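5-formaminoimidazole-4-carboxamide-1-(beta)-D-ribofuranosyl 5'-monophosphate synthetase (PDB 2R7L) catalyses the ATP- and formate-dependent, folate-independent formylation of AICAR to FAICAR in the purine biosynthesis of Methanocaldococcus jannaschii. Local coordinates at residues Ile7-Phe11 / Ile356-Ser361. Numbering follows the deposited sequence.
Sequences ILEIF and IDKIIS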
loop_
_atom_site.group_PDB
_atom_site.type_symbol
_atom_site.label_atom_id
_atom_site.label_comp_id
_atom_site.label_asym_id
_atom_site.label_seq_id
_atom_site.Cartn_x
_atom_site.Cartn_y
_atom_site.Cartn_z
ATOM N N ILE A 7 16.202 4.477 36.480
ATOM C CA ILE A 7 15.619 4.752 35.170
ATOM C C ILE A 7 14.141 4.376 35.122
ATOM O O ILE A 7 13.315 5.155 34.643
ATOM C CB ILE A 7 16.414 4.071 34.026
ATOM C CG1 ILE A 7 17.674 4.882 33.710
ATOM C CG2 ILE A 7 15.565 3.945 32.767
ATOM C CD1 ILE A 7 17.397 6.316 33.293
ATOM N N LEU A 8 13.812 3.190 35.628
ATOM C CA LEU A 8 12.424 2.739 35.691
ATOM C C LEU A 8 11.555 3.705 36.492
ATOM O O LEU A 8 10.399 3.948 36.140
ATOM C CB LEU A 8 12.330 1.329 36.270
ATOM C CG LEU A 8 12.813 0.202 35.351
ATOM C CD1 LEU A 8 12.447 -1.157 35.921
ATOM C CD2 LEU A 8 12.251 0.359 33.940
ATOM N N GLU A 9 12.125 4.263 37.557
ATOM C CA GLU A 9 11.412 5.211 38.403
ATOM C C GLU A 9 11.379 6.613 37.800
ATOM O O GLU A 9 10.631 7.471 38.262
ATOM C CB GLU A 9 12.005 5.233 39.817
ATOM C CG GLU A 9 11.831 3.911 40.574
ATOM C CD GLU A 9 12.324 3.969 42.013
ATOM O OE1 GLU A 9 12.177 5.031 42.661
ATOM O OE2 GLU A 9 12.854 2.945 42.500
ATOM N N ILE A 10 12.195 6.849 36.777
ATOM C CA ILE A 10 12.097 8.084 35.997
ATOM C C ILE A 10 10.971 7.919 34.979
ATOM O O ILE A 10 10.190 8.842 34.730
ATOM C CB ILE A 10 13.412 8.406 35.249
ATOM C CG1 ILE A 10 14.521 8.797 36.231
ATOM C CG2 ILE A 10 13.202 9.538 34.246
ATOM C CD1 ILE A 10 14.386 10.197 36.794
ATOM N N PHE A 11 10.898 6.721 34.404
ATOM C CA PHE A 11 9.907 6.391 33.395
ATOM C C PHE A 11 8.531 6.204 34.025
ATOM O O PHE A 11 7.511 6.432 33.372
ATOM C CB PHE A 11 10.317 5.118 32.651
ATOM C CG PHE A 11 9.351 4.708 31.576
ATOM C CD1 PHE A 11 8.488 3.640 31.771
ATOM C CD2 PHE A 11 9.299 5.395 30.372
ATOM C CE1 PHE A 11 7.589 3.263 30.780
ATOM C CE2 PHE A 11 8.406 5.025 29.382
ATOM C CZ PHE A 11 7.552 3.956 29.586
ATOM N N ILE A 356 8.154 -2.474 29.372
ATOM C CA ILE A 356 9.125 -1.454 29.054
ATOM C C ILE A 356 10.453 -1.777 29.733
ATOM O O ILE A 356 11.502 -1.270 29.339
ATOM C CB ILE A 356 8.640 -0.070 29.495
ATOM C CG1 ILE A 356 9.212 1.004 28.572
ATOM C CG2 ILE A 356 8.989 0.181 30.956
ATOM C CD1 ILE A 356 8.892 0.758 27.112
ATOM N N ASP A 357 10.400 -2.644 30.740
ATOM C CA ASP A 357 11.577 -2.979 31.522
ATOM C C ASP A 357 12.479 -3.971 30.789
ATOM O O ASP A 357 13.628 -4.176 31.172
ATOM C CB ASP A 357 11.174 -3.521 32.898
ATOM C CG ASP A 357 10.459 -4.856 32.818
ATOM O OD1 ASP A 357 9.645 -5.052 31.891
ATOM O OD2 ASP A 357 10.705 -5.711 33.691
ATOM N N LYS A 358 11.963 -4.585 29.732
ATOM C CA LYS A 358 12.771 -5.504 28.944
ATOM C C LYS A 358 13.635 -4.773 27.907
ATOM O O LYS A 358 14.505 -5.378 27.288
ATOM C CB LYS A 358 11.891 -6.553 28.255
ATOM C CG LYS A 358 11.370 -7.652 29.176
ATOM C CD LYS A 358 10.451 -8.597 28.415
ATOM C CE LYS A 358 10.064 -9.817 29.238
ATOM N NZ LYS A 358 11.126 -10.862 29.229
ATOM N N ILE A 359 13.409 -3.477 27.724
ATOM C CA ILE A 359 14.040 -2.772 26.610
ATOM C C ILE A 359 14.683 -1.443 26.962
ATOM O O ILE A 359 15.408 -0.877 26.145
ATOM C CB ILE A 359 13.053 -2.537 25.419
ATOM C CG1 ILE A 359 11.917 -1.598 25.822
ATOM C CG2 ILE A 359 12.496 -3.851 24.897
ATOM C CD1 ILE A 359 11.354 -0.795 24.669
ATOM N N ILE A 360 14.417 -0.921 28.151
ATOM C CA ILE A 360 15.039 0.346 28.530
ATOM C C ILE A 360 15.966 0.197 29.735
ATOM O O ILE A 360 15.870 -0.768 30.490
ATOM C CB ILE A 360 14.012 1.458 28.792
ATOM C CG1 ILE A 360 13.112 1.097 29.977
ATOM C CG2 ILE A 360 13.194 1.750 27.526
ATOM C CD1 ILE A 360 12.456 2.305 30.619
ATOM N N SER A 361 16.874 1.155 29.891
ATOM C CA SER A 361 17.829 1.155 30.994
ATOM C C SER A 361 18.568 2.479 31.003
ATOM O O SER A 361 18.293 3.349 30.176
ATOM C CB SER A 361 18.830 0.007 30.855
ATOM O OG SER A 361 19.768 0.280 29.827
ATOM O OXT SER A 361 19.451 2.709 31.830
#
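Phe11 turns its CG anti to the backbone N (chi1 -179°), which sends the ring out from helix 4-11 to Ile356 and Ile360, while Ile360 extends CG1 from between its own backbone N and carbonyl carbon (chi1 63°) and delivers CD1 to the helix. In this ATP-grasp enzyme the contact illustrates how the two ends of a chain can close on each other: the first helix packs against the C-terminal tail that follows helix 339-353, beside strand 87-89 of the N-terminal parallel sheet and away from the substrate sites. Ile356 and Phe11 approach from opposite directions. The branch methyl CG2 of Ile356 lies 3.4 Å from CE1 of Phe11, and its CG1 is 3.5 Å from the ring's CZ, so the two branches share the CE1 corner, CG2 toward CD1 and CG1 toward CZ. Ile360 arrives at about a right angle to Phe11, its CD1 4.0 Å from Phe11 CG. That same methyl also meets CD2 of Leu8 at 3.9 Å and CG2 of Ile7 at 4.1 Å, so one methyl is shared by three helix side chains. Replacing Phe11 by an alanine is likely to open a gap beside Ile356 and Ile360 and to leave Lys16 without its cation-pi partner. Leu8 extends the contact, with CD1 against the CB of Asp357 at 4.0 Å, whereas the side chains of Phe11, Ile356 and Ile360 also touch Ile88. No hydrogen bond joins the two segments; the tail is tied down by others, since Ser361 OG bonds to Gly114 O and the terminal carboxylate forms a salt bridge with Arg116. Beside that charged end sits an apolar neighbour, CG1 of Ile7, 3.4 Å from Ser361 OXT.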